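Local coordinates for methyl-coenzyme M reductase subunit beta (Methanosarcina barkeri, PDB 1E6Y), which forms part of methyl-coenzyme M reductase, which uses coenzyme B and the nickel cofactor F430 to release methane from methyl-coenzyme M in the final step of methanogenesis, at residues E[56-61]-E[149-154]; E[246-251]-E[306-311]. All coordinates share one frame; numbering follows the deposited sequence.

Contact 1: residues E[56-61]-E[149-154]; sequences GKMGGK and APIVKS
Met-58 reaches out of a loop and lies against one turn of helix 149-157, touching Ile-151 and Ser-154; this is loop-on-helix packing within the N-terminal domain of the beta subunit. Gly-56, the first residue beyond helix 46-55, has a positive phi, and Met-58, two residues on, adopts an extended backbone conformation that turns its side chain to the helix. At the root of that chain, Met-58 CB sits 3.7 Å from the carbonyl O of Ser-154. CG stands between the backbone N and the carbonyl carbon (chi1 56°), and with chi2 trans the chain runs straight out to the sulfur. SD rests 3.5 Å from Ser-154 CB and also lies 3.6 Å from Ile-151 O. A bend at chi3 (76°) then brings the terminal methyl over to Ile-151, whose side chain the methionine meets at roughly a right angle. The thioether thus packs by van der Waals contact on two residues three apart on the helix, with its sulfur and methyl also beside the Ile-151 carbonyl. Were Met-58 cut back to an alanine, Ile-151 CG2 and Ser-154 CB would probably lose the thioether that packs on them, with a gap opening beside the helix turn. The hydroxyl of Ser-154 has a separate task, bonding to Gly-158 O farther along the chain. Beside the methionine, Gly-59, also with positive phi, turns the loop, and its carbonyl O accepts a hydrogen bond from Ser-159 OG, a polar tie to the residues just past the end of helix 149-157. Lys-57 and Lys-61 hydrogen-bond through NZ to backbone atoms of a neighbouring subunit. At the tip of Met-58, CE lies 3.5 Å from Ile-151 O and 3.7 Å from Ile-151 CG2.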
loop_
_atom_site.group_PDB
_atom_site.type_symbol
_atom_site.label_atom_id
_atom_site.label_comp_id
_atom_site.label_asym_id
_atom_site.label_seq_id
_atom_site.Cartn_x
_atom_site.Cartn_y
_atom_site.Cartn_z
ATOM N N GLY E 56 -14.451 -26.741 4.130
ATOM C CA GLY E 56 -13.112 -26.237 3.883
ATOM C C GLY E 56 -13.119 -24.883 3.196
ATOM O O GLY E 56 -12.061 -24.365 2.838
ATOM N N LYS E 57 -14.310 -24.327 2.983
ATOM C CA LYS E 57 -14.452 -23.014 2.358
ATOM C C LYS E 57 -14.202 -21.895 3.359
ATOM O O LYS E 57 -15.098 -21.492 4.105
ATOM C CB LYS E 57 -15.841 -22.863 1.738
ATOM C CG LYS E 57 -16.003 -23.630 0.445
ATOM C CD LYS E 57 -17.375 -23.431 -0.163
ATOM C CE LYS E 57 -17.472 -24.125 -1.509
ATOM N NZ LYS E 57 -18.787 -23.882 -2.160
ATOM N N MET E 58 -12.956 -21.433 3.390
ATOM C CA MET E 58 -12.508 -20.438 4.354
ATOM C C MET E 58 -11.327 -19.669 3.768
ATOM O O MET E 58 -10.556 -20.214 2.978
ATOM C CB MET E 58 -12.081 -21.125 5.659
ATOM C CG MET E 58 -10.995 -22.188 5.480
ATOM S SD MET E 58 -10.480 -22.979 7.020
ATOM C CE MET E 58 -11.871 -24.081 7.296
ATOM N N GLY E 59 -11.205 -18.396 4.133
ATOM C CA GLY E 59 -10.023 -17.639 3.758
ATOM C C GLY E 59 -10.210 -16.663 2.612
ATOM O O GLY E 59 -9.275 -15.953 2.248
ATOM N N GLY E 60 -11.397 -16.646 2.015
ATOM C CA GLY E 60 -11.694 -15.644 1.009
ATOM C C GLY E 60 -12.540 -16.163 -0.137
ATOM O O GLY E 60 -12.874 -17.350 -0.192
ATOM N N LYS E 61 -12.864 -15.271 -1.066
ATOM C CA LYS E 61 -13.710 -15.595 -2.207
ATOM C C LYS E 61 -13.108 -16.729 -3.033
ATOM O O LYS E 61 -11.945 -16.665 -3.440
ATOM C CB LYS E 61 -13.893 -14.356 -3.082
ATOM C CG LYS E 61 -15.327 -14.081 -3.487
ATOM C CD LYS E 61 -15.514 -12.623 -3.877
ATOM C CE LYS E 61 -15.394 -11.718 -2.664
ATOM N NZ LYS E 61 -14.913 -10.364 -3.037
ATOM N N ALA E 149 -5.738 -28.194 13.939
ATOM C CA ALA E 149 -5.876 -26.872 14.546
ATOM C C ALA E 149 -5.879 -25.717 13.541
ATOM O O ALA E 149 -6.639 -24.765 13.707
ATOM C CB ALA E 149 -4.789 -26.652 15.596
ATOM N N PRO E 150 -5.052 -25.793 12.479
ATOM C CA PRO E 150 -5.046 -24.715 11.480
ATOM C C PRO E 150 -6.392 -24.525 10.790
ATOM O O PRO E 150 -6.761 -23.404 10.431
ATOM C CB PRO E 150 -3.969 -25.155 10.490
ATOM C CG PRO E 150 -3.050 -25.988 11.304
ATOM C CD PRO E 150 -3.961 -26.753 12.221
ATOM N N ILE E 151 -7.115 -25.628 10.601
ATOM C CA ILE E 151 -8.422 -25.610 9.949
ATOM C C ILE E 151 -9.475 -24.950 10.844
ATOM O O ILE E 151 -10.267 -24.129 10.377
ATOM C CB ILE E 151 -8.881 -27.050 9.578
ATOM C CG1 ILE E 151 -7.873 -27.700 8.623
ATOM C CG2 ILE E 151 -10.267 -27.022 8.944
ATOM C CD1 ILE E 151 -7.714 -26.979 7.295
ATOM N N VAL E 152 -9.459 -25.281 12.133
ATOM C CA VAL E 152 -10.365 -24.650 13.090
ATOM C C VAL E 152 -10.069 -23.154 13.196
ATOM O O VAL E 152 -10.979 -22.324 13.136
ATOM C CB VAL E 152 -10.245 -25.296 14.492
ATOM C CG1 VAL E 152 -11.056 -24.502 15.511
ATOM C CG2 VAL E 152 -10.734 -26.733 14.445
ATOM N N LYS E 153 -8.784 -22.817 13.252
ATOM C CA LYS E 153 -8.354 -21.432 13.399
ATOM C C LYS E 153 -8.826 -20.573 12.231
ATOM O O LYS E 153 -9.408 -19.511 12.438
ATOM C CB LYS E 153 -6.828 -21.368 13.510
ATOM C CG LYS E 153 -6.299 -20.044 14.027
ATOM C CD LYS E 153 -5.933 -19.115 12.891
ATOM C CE LYS E 153 -5.371 -17.810 13.410
ATOM N NZ LYS E 153 -4.922 -16.941 12.294
ATOM N N SER E 154 -8.622 -21.063 11.011
ATOM C CA SER E 154 -8.975 -20.303 9.817
ATOM C C SER E 154 -10.466 -20.289 9.508
ATOM O O SER E 154 -10.938 -19.412 8.785
ATOM C CB SER E 154 -8.210 -20.827 8.604
ATOM O OG SER E 154 -6.922 -20.243 8.558
#

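Contact 2: residues E[246-251]-E[306-311]; sequences NLLYDI and GTLAAT
The carbonyl O of Thr-307 takes two donors from Thr-311 one turn on, on the same helix that presents Leu-308 and Ala-309 to Leu-248 and Ile-251. The hydroxyl Thr-311 OG1 binds Thr-307 O at 2.9 Å, with a C=O...donor angle of 145°, while Thr-311 N approaches the same oxygen from the other face of the carbonyl plane at 3.1 Å. The Thr-311 hydroxyl thus finds a partner within its own helix. Between the two segments the side chains meet through apolar groups, and one leucine methyl also rests on a backbone nitrogen. The two short helical segments run in broadly the same direction, their axes 9.2 Å apart and inclined at 39°. Leu-248, with CG anti to the backbone N (chi1 171°), lays both methyls against Leu-308: CD2 meets Leu-308 CD2 at 3.6 Å, and CD1 packs on Leu-308 CG at 3.8 Å while lying 3.6 Å from Ala-309 N. One turn later Ile-251 sends CG2 to Ala-309 CB, also at 3.6 Å. Ala-309 CB thus lies between Ile-251 CG2 and Leu-248 CD1, the latter at 4.0 Å. Around this pair, helix 261-274 packs on Ile-251 through Ser-267 and Arg-271, helix 387-395 covers Leu-308 with Cys-389 and Ala-392, and helix 323-339 backs Thr-307, so that this part of helix 296-318 is packed among helices of the C-terminal domain.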
loop_
_atom_site.group_PDB
_atom_site.type_symbol
_atom_site.label_atom_id
_atom_site.label_comp_id
_atom_site.label_asym_id
_atom_site.label_seq_id
_atom_site.Cartn_x
_atom_site.Cartn_y
_atom_site.Cartn_z
ATOM N N ASN E 246 -36.864 20.538 17.178
ATOM C CA ASN E 246 -37.801 19.888 16.261
ATOM C C ASN E 246 -37.761 20.481 14.855
ATOM O O ASN E 246 -38.673 20.259 14.060
ATOM C CB ASN E 246 -39.233 19.969 16.812
ATOM C CG ASN E 246 -39.992 18.665 16.662
ATOM O OD1 ASN E 246 -39.397 17.595 16.550
ATOM N ND2 ASN E 246 -41.318 18.747 16.689
ATOM N N LEU E 247 -36.682 21.192 14.541
ATOM C CA LEU E 247 -36.552 21.874 13.256
ATOM C C LEU E 247 -36.537 20.879 12.100
ATOM O O LEU E 247 -37.313 21.011 11.153
ATOM C CB LEU E 247 -35.278 22.723 13.232
ATOM C CG LEU E 247 -35.115 23.670 12.042
ATOM C CD1 LEU E 247 -36.250 24.685 12.032
ATOM C CD2 LEU E 247 -33.767 24.376 12.118
ATOM N N LEU E 248 -35.704 19.849 12.221
ATOM C CA LEU E 248 -35.615 18.800 11.210
ATOM C C LEU E 248 -36.966 18.123 11.002
ATOM O O LEU E 248 -37.460 18.045 9.879
ATOM C CB LEU E 248 -34.570 17.754 11.620
ATOM C CG LEU E 248 -34.497 16.474 10.778
ATOM C CD1 LEU E 248 -34.027 16.794 9.363
ATOM C CD2 LEU E 248 -33.557 15.489 11.442
ATOM N N TYR E 249 -37.578 17.686 12.099
ATOM C CA TYR E 249 -38.870 17.013 12.053
ATOM C C TYR E 249 -39.957 17.897 11.435
ATOM O O TYR E 249 -40.746 17.432 10.610
ATOM C CB TYR E 249 -39.289 16.585 13.463
ATOM C CG TYR E 249 -40.615 15.862 13.508
ATOM C CD1 TYR E 249 -40.682 14.481 13.343
ATOM C CD2 TYR E 249 -41.809 16.567 13.661
ATOM C CE1 TYR E 249 -41.904 13.818 13.323
ATOM C CE2 TYR E 249 -43.034 15.916 13.641
ATOM C CZ TYR E 249 -43.077 14.542 13.472
ATOM O OH TYR E 249 -44.291 13.896 13.453
ATOM N N ASP E 250 -40.011 19.156 11.859
ATOM C CA ASP E 250 -41.043 20.082 11.403
ATOM C C ASP E 250 -40.899 20.432 9.928
ATOM O O ASP E 250 -41.894 20.523 9.207
ATOM C CB ASP E 250 -41.020 21.369 12.236
ATOM C CG ASP E 250 -41.630 21.188 13.618
ATOM O OD1 ASP E 250 -42.257 20.141 13.884
ATOM O OD2 ASP E 250 -41.486 22.108 14.445
ATOM N N ILE E 251 -39.661 20.627 9.482
ATOM C CA ILE E 251 -39.406 20.943 8.081
ATOM C C ILE E 251 -39.785 19.762 7.190
ATOM O O ILE E 251 -40.440 19.943 6.161
ATOM C CB ILE E 251 -37.924 21.334 7.851
ATOM C CG1 ILE E 251 -37.650 22.688 8.518
ATOM C CG2 ILE E 251 -37.617 21.416 6.356
ATOM C CD1 ILE E 251 -36.200 23.137 8.454
ATOM N N GLY E 306 -31.429 21.483 6.603
ATOM C CA GLY E 306 -32.105 21.495 5.318
ATOM C C GLY E 306 -31.654 20.377 4.398
ATOM O O GLY E 306 -32.462 19.800 3.674
ATOM N N THR E 307 -30.359 20.074 4.431
ATOM C CA THR E 307 -29.780 19.003 3.625
ATOM C C THR E 307 -30.385 17.646 3.997
ATOM O O THR E 307 -30.759 16.863 3.120
ATOM C CB THR E 307 -28.240 18.947 3.804
ATOM O OG1 THR E 307 -27.662 20.190 3.383
ATOM C CG2 THR E 307 -27.639 17.813 2.984
ATOM N N LEU E 308 -30.500 17.384 5.296
ATOM C CA LEU E 308 -31.086 16.132 5.766
ATOM C C LEU E 308 -32.603 16.116 5.577
ATOM O O LEU E 308 -33.171 15.100 5.173
ATOM C CB LEU E 308 -30.738 15.896 7.238
ATOM C CG LEU E 308 -31.273 14.606 7.873
ATOM C CD1 LEU E 308 -30.835 13.389 7.068
ATOM C CD2 LEU E 308 -30.773 14.506 9.304
ATOM N N ALA E 309 -33.250 17.250 5.831
ATOM C CA ALA E 309 -34.694 17.364 5.633
ATOM C C ALA E 309 -35.064 17.095 4.176
ATOM O O ALA E 309 -35.970 16.306 3.892
ATOM C CB ALA E 309 -35.174 18.747 6.055
ATOM N N ALA E 310 -34.286 17.669 3.261
ATOM C CA ALA E 310 -34.484 17.458 1.830
ATOM C C ALA E 310 -34.269 15.996 1.454
ATOM O O ALA E 310 -34.975 15.465 0.602
ATOM C CB ALA E 310 -33.545 18.352 1.030
ATOM N N THR E 311 -33.298 15.347 2.097
ATOM C CA THR E 311 -33.041 13.922 1.878
ATOM C C THR E 311 -34.244 13.088 2.309
ATOM O O THR E 311 -34.715 12.227 1.561
ATOM C CB THR E 311 -31.793 13.443 2.661
ATOM O OG1 THR E 311 -30.624 14.099 2.154
ATOM C CG2 THR E 311 -31.617 11.937 2.521
#

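Overall arrangement
From the N terminus, the chain passes through its first strands and helix 46-55 before reaching residues 56-61. Contact 1, in the N-terminal domain, closes when helix 149-157 returns to that loop, after 87 intervening residues that include strands 98-102 and 107-111 and helix 125-141. Contact 2 opens later, in the C-terminal domain, and joins helix 247-255 to helix 296-318 across a shorter excursion through helix 261-274 and the hairpin 278-293. The two closures follow in series, neither enclosing nor crossing the other. Contact 1 and contact 2 lie on opposite sides of the chain's centre, their own centres about 48 Å apart and their nearest atoms about 28 Å apart; both are away from the coenzyme-binding residues.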